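Local structure of DotU family type IV/VI secretion system protein (Acinetobacter baumannii, 6Y4R) at residues P24-L35 / N80-L90. The protein is probably a membrane-complex component of the type VI secretion system, here represented by its helical cytoplasmic domain. Numbering follows the deposited sequence.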
loop_
_atom_site.group_PDB
_atom_site.type_symbol
_atom_site.label_atom_id
_atom_site.label_comp_id
_atom_site.label_asym_id
_atom_site.label_seq_id
_atom_site.Cartn_x
_atom_site.Cartn_y
_atom_site.Cartn_z
ATOM N N PRO A 24 16.659 7.199 -1.250
ATOM C CA PRO A 24 17.514 6.013 -1.397
ATOM C C PRO A 24 18.768 6.344 -2.193
ATOM O O PRO A 24 18.708 7.001 -3.238
ATOM C CB PRO A 24 16.615 5.023 -2.153
ATOM C CG PRO A 24 15.209 5.448 -1.842
ATOM C CD PRO A 24 15.268 6.949 -1.677
ATOM N N ALA A 25 19.912 5.880 -1.683
ATOM C CA ALA A 25 21.188 6.155 -2.339
ATOM C C ALA A 25 21.277 5.455 -3.690
ATOM O O ALA A 25 21.831 6.006 -4.652
ATOM C CB ALA A 25 22.345 5.732 -1.428
ATOM N N ASP A 26 20.698 4.260 -3.779
ATOM C CA ASP A 26 20.701 3.416 -4.973
ATOM C C ASP A 26 19.242 3.100 -5.303
ATOM O O ASP A 26 18.620 2.244 -4.641
ATOM C CB ASP A 26 21.517 2.152 -4.700
ATOM C CG ASP A 26 21.820 1.358 -5.932
ATOM O OD1 ASP A 26 21.134 1.543 -6.968
ATOM O OD2 ASP A 26 22.758 0.534 -5.862
ATOM N N PRO A 27 18.639 3.810 -6.270
ATOM C CA PRO A 27 17.224 3.553 -6.593
ATOM C C PRO A 27 16.917 2.107 -6.989
ATOM O O PRO A 27 15.879 1.576 -6.572
ATOM C CB PRO A 27 16.945 4.535 -7.741
ATOM C CG PRO A 27 17.959 5.620 -7.588
ATOM C CD PRO A 27 19.059 5.169 -6.652
ATOM N N GLN A 28 17.759 1.471 -7.817
ATOM C CA GLN A 28 17.474 0.113 -8.292
ATOM C C GLN A 28 17.758 -0.950 -7.236
ATOM O O GLN A 28 17.129 -2.015 -7.240
ATOM C CB GLN A 28 18.252 -0.194 -9.572
ATOM C CG GLN A 28 17.464 0.013 -10.871
ATOM C CD GLN A 28 16.197 -0.856 -10.963
ATOM O OE1 GLN A 28 16.119 -1.940 -10.365
ATOM N NE2 GLN A 28 15.226 -0.403 -11.761
ATOM N N ARG A 29 18.714 -0.711 -6.348
ATOM C CA ARG A 29 18.859 -1.609 -5.213
ATOM C C ARG A 29 17.655 -1.482 -4.288
ATOM O O ARG A 29 17.184 -2.475 -3.717
ATOM C CB ARG A 29 20.158 -1.297 -4.463
ATOM C CG ARG A 29 20.401 -2.221 -3.286
ATOM C CD ARG A 29 21.573 -1.879 -2.427
ATOM N NE ARG A 29 21.665 -0.464 -2.060
ATOM C CZ ARG A 29 22.776 0.148 -1.657
ATOM N NH1 ARG A 29 23.893 -0.535 -1.562
ATOM N NH2 ARG A 29 22.737 1.434 -1.352
ATOM N N PHE A 30 17.158 -0.254 -4.124
ATOM C CA PHE A 30 15.944 -0.006 -3.362
ATOM C C PHE A 30 14.755 -0.776 -3.933
ATOM O O PHE A 30 13.921 -1.296 -3.184
ATOM C CB PHE A 30 15.679 1.506 -3.332
ATOM C CG PHE A 30 14.454 1.901 -2.556
ATOM C CD1 PHE A 30 14.462 1.908 -1.171
ATOM C CD2 PHE A 30 13.283 2.246 -3.220
ATOM C CE1 PHE A 30 13.314 2.278 -0.456
ATOM C CE2 PHE A 30 12.151 2.611 -2.521
ATOM C CZ PHE A 30 12.162 2.628 -1.127
ATOM N N ARG A 31 14.664 -0.882 -5.259
ATOM C CA ARG A 31 13.490 -1.522 -5.856
ATOM C C ARG A 31 13.521 -3.033 -5.652
ATOM O O ARG A 31 12.472 -3.658 -5.424
ATOM C CB ARG A 31 13.418 -1.220 -7.356
ATOM C CG ARG A 31 12.133 -1.708 -8.062
ATOM C CD ARG A 31 12.335 -1.574 -9.539
ATOM N NE ARG A 31 11.101 -1.755 -10.301
ATOM C CZ ARG A 31 10.868 -2.766 -11.139
ATOM N NH1 ARG A 31 11.786 -3.690 -11.325
ATOM N NH2 ARG A 31 9.729 -2.814 -11.795
ATOM N N GLU A 32 14.705 -3.644 -5.803
ATOM C CA GLU A 32 14.850 -5.075 -5.553
ATOM C C GLU A 32 14.690 -5.405 -4.074
ATOM O O GLU A 32 14.313 -6.531 -3.734
ATOM C CB GLU A 32 16.202 -5.558 -6.107
ATOM C CG GLU A 32 16.806 -6.877 -5.543
ATOM C CD GLU A 32 15.840 -8.077 -5.493
ATOM O OE1 GLU A 32 15.711 -8.682 -4.403
ATOM O OE2 GLU A 32 15.204 -8.414 -6.522
ATOM N N LYS A 33 14.924 -4.441 -3.184
ATOM C CA LYS A 33 14.668 -4.694 -1.771
ATOM C C LYS A 33 13.171 -4.779 -1.497
ATOM O O LYS A 33 12.730 -5.633 -0.715
ATOM C CB LYS A 33 15.341 -3.615 -0.920
ATOM C CG LYS A 33 15.398 -3.929 0.548
ATOM C CD LYS A 33 15.620 -2.664 1.367
ATOM C CE LYS A 33 16.995 -2.038 1.034
ATOM N NZ LYS A 33 17.384 -0.902 1.944
ATOM N N ILE A 34 12.375 -3.942 -2.180
ATOM C CA ILE A 34 10.909 -4.005 -2.098
ATOM C C ILE A 34 10.386 -5.326 -2.661
ATOM O O ILE A 34 9.507 -5.971 -2.069
ATOM C CB ILE A 34 10.281 -2.812 -2.852
ATOM C CG1 ILE A 34 10.761 -1.459 -2.285
ATOM C CG2 ILE A 34 8.742 -2.929 -2.891
ATOM C CD1 ILE A 34 10.305 -1.168 -0.880
ATOM N N LEU A 35 10.904 -5.744 -3.827
ATOM C CA LEU A 35 10.433 -6.994 -4.422
ATOM C C LEU A 35 10.751 -8.190 -3.537
ATOM O O LEU A 35 9.932 -9.104 -3.404
ATOM C CB LEU A 35 11.035 -7.197 -5.813
ATOM C CG LEU A 35 10.695 -6.169 -6.891
ATOM C CD1 LEU A 35 11.603 -6.350 -8.123
ATOM C CD2 LEU A 35 9.221 -6.257 -7.253
ATOM N N ASN A 80 16.198 11.485 -9.395
ATOM C CA ASN A 80 16.760 10.243 -9.933
ATOM C C ASN A 80 16.013 9.001 -9.477
ATOM O O ASN A 80 15.922 8.038 -10.244
ATOM C CB ASN A 80 18.247 10.086 -9.592
ATOM C CG ASN A 80 19.122 11.130 -10.250
ATOM O OD1 ASN A 80 18.793 11.644 -11.330
ATOM N ND2 ASN A 80 20.256 11.440 -9.616
ATOM N N LEU A 81 15.433 9.003 -8.276
ATOM C CA LEU A 81 14.656 7.835 -7.868
ATOM C C LEU A 81 13.351 7.753 -8.640
ATOM O O LEU A 81 12.903 6.656 -8.997
ATOM C CB LEU A 81 14.397 7.853 -6.368
ATOM C CG LEU A 81 13.255 6.973 -5.849
ATOM C CD1 LEU A 81 13.632 5.505 -5.888
ATOM C CD2 LEU A 81 12.973 7.397 -4.422
ATOM N N GLN A 82 12.745 8.905 -8.930
ATOM C CA GLN A 82 11.531 8.920 -9.741
ATOM C C GLN A 82 11.837 8.500 -11.174
ATOM O O GLN A 82 11.091 7.716 -11.766
ATOM C CB GLN A 82 10.884 10.305 -9.681
ATOM C CG GLN A 82 10.448 10.700 -8.248
ATOM C CD GLN A 82 9.970 12.141 -8.127
ATOM O OE1 GLN A 82 10.565 13.057 -8.692
ATOM N NE2 GLN A 82 8.897 12.345 -7.385
ATOM N N ASN A 83 12.956 8.962 -11.734
ATOM C CA ASN A 83 13.280 8.623 -13.119
ATOM C C ASN A 83 13.591 7.145 -13.317
ATOM O O ASN A 83 13.383 6.618 -14.418
ATOM C CB ASN A 83 14.439 9.460 -13.632
ATOM C CG ASN A 83 14.015 10.844 -14.049
ATOM O OD1 ASN A 83 12.878 11.052 -14.509
ATOM N ND2 ASN A 83 14.945 11.791 -13.967
ATOM N N SER A 84 14.174 6.484 -12.318
ATOM C CA SER A 84 14.351 5.042 -12.449
ATOM C C SER A 84 13.049 4.289 -12.165
ATOM O O SER A 84 12.791 3.240 -12.765
ATOM C CB SER A 84 15.511 4.567 -11.576
ATOM O OG SER A 84 15.166 4.509 -10.211
ATOM N N TRP A 85 12.205 4.809 -11.279
ATOM C CA TRP A 85 10.994 4.085 -10.915
ATOM C C TRP A 85 9.968 4.111 -12.040
ATOM O O TRP A 85 9.299 3.101 -12.294
ATOM C CB TRP A 85 10.401 4.677 -9.634
ATOM C CG TRP A 85 9.488 3.753 -8.870
ATOM C CD1 TRP A 85 8.120 3.706 -8.929
ATOM C CD2 TRP A 85 9.881 2.759 -7.912
ATOM N NE1 TRP A 85 7.641 2.746 -8.063
ATOM C CE2 TRP A 85 8.703 2.149 -7.431
ATOM C CE3 TRP A 85 11.118 2.334 -7.405
ATOM C CZ2 TRP A 85 8.726 1.131 -6.479
ATOM C CZ3 TRP A 85 11.138 1.324 -6.464
ATOM C CH2 TRP A 85 9.954 0.729 -6.014
ATOM N N LEU A 86 9.833 5.250 -12.735
ATOM C CA LEU A 86 8.788 5.409 -13.751
ATOM C C LEU A 86 8.989 4.476 -14.944
ATOM O O LEU A 86 8.048 4.258 -15.721
ATOM C CB LEU A 86 8.719 6.877 -14.186
ATOM C CG LEU A 86 9.896 7.481 -14.952
ATOM C CD1 LEU A 86 9.888 7.178 -16.468
ATOM C CD2 LEU A 86 10.020 8.975 -14.663
ATOM N N ILE A 87 10.194 3.926 -15.106
ATOM C CA ILE A 87 10.444 2.908 -16.124
ATOM C C ILE A 87 9.439 1.769 -16.006
ATOM O O ILE A 87 8.912 1.259 -17.004
ATOM C CB ILE A 87 11.887 2.389 -16.012
ATOM C CG1 ILE A 87 12.886 3.511 -16.307
ATOM C CG2 ILE A 87 12.087 1.201 -16.942
ATOM C CD1 ILE A 87 12.575 4.244 -17.606
ATOM N N SER A 88 9.215 1.298 -14.769
ATOM C CA SER A 88 8.223 0.266 -14.487
ATOM C C SER A 88 7.732 0.437 -13.064
ATOM O O SER A 88 8.358 -0.073 -12.130
ATOM C CB SER A 88 8.790 -1.139 -14.673
ATOM O OG SER A 88 7.717 -2.070 -14.679
ATOM N N PRO A 89 6.624 1.115 -12.848
ATOM C CA PRO A 89 6.051 1.133 -11.500
ATOM C C PRO A 89 5.535 -0.245 -11.137
ATOM O O PRO A 89 5.168 -1.043 -12.002
ATOM C CB PRO A 89 4.934 2.178 -11.580
ATOM C CG PRO A 89 5.108 2.863 -12.916
ATOM C CD PRO A 89 5.945 2.002 -13.794
ATOM N N LEU A 90 5.545 -0.537 -9.834
ATOM C CA LEU A 90 5.256 -1.902 -9.378
ATOM C C LEU A 90 3.799 -2.293 -9.616
ATOM O O LEU A 90 3.478 -3.486 -9.732
ATOM C CB LEU A 90 5.585 -2.054 -7.901
ATOM C CG LEU A 90 7.063 -1.917 -7.572
ATOM C CD1 LEU A 90 7.347 -2.148 -6.069
ATOM C CD2 LEU A 90 7.867 -2.854 -8.451
#
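The CB and CG of Arg31 cross the indole of Trp85 at a slant, and the side chain can be followed outward from residues 24-35 toward residues 80-90. Arg31 CB rests 3.5 Å from Trp85 CZ3, and Arg31 CG stays beside the same six-membered ring, 3.6 Å from Trp85 CZ3. With CG anti to the backbone N (chi1 -173°) and the chain extended as far as NE, the guanidinium is carried past the indole to the loop beyond it. There NE and CZ run by Leu90 CD2, and Arg31 NH2 donates to Ser88 O at 3.1 Å, a somewhat bent bond (148°) tilted from the carbonyl plane. The guanidinium stands steeply to the indole, the planes 78° apart, so the two do not stack. In this all-helical DotU-family domain the contact joins the start of helix 27-47 to the short helix 79-85 and the turn into helix 90-95. Trp85 NE1 donates to Asp67 OD1 of helix 52-71, which also accepts from Leu90 N, so one carboxylate oxygen holds the indole and the turn. Toward the start of helix 27-47 the contact is apolar: Phe30 CD2 meets Trp85 CZ3 at 4.0 Å, and Leu81 spreads its two methyls, CD1 to Pro27 CB and CD2 to Pro24 CD (3.6 Å). Farther along helix 27-47, Ile34 CG2 packs on Leu90 CD1 at 3.6 Å, while Leu35 CD2 touches Leu90 CD2.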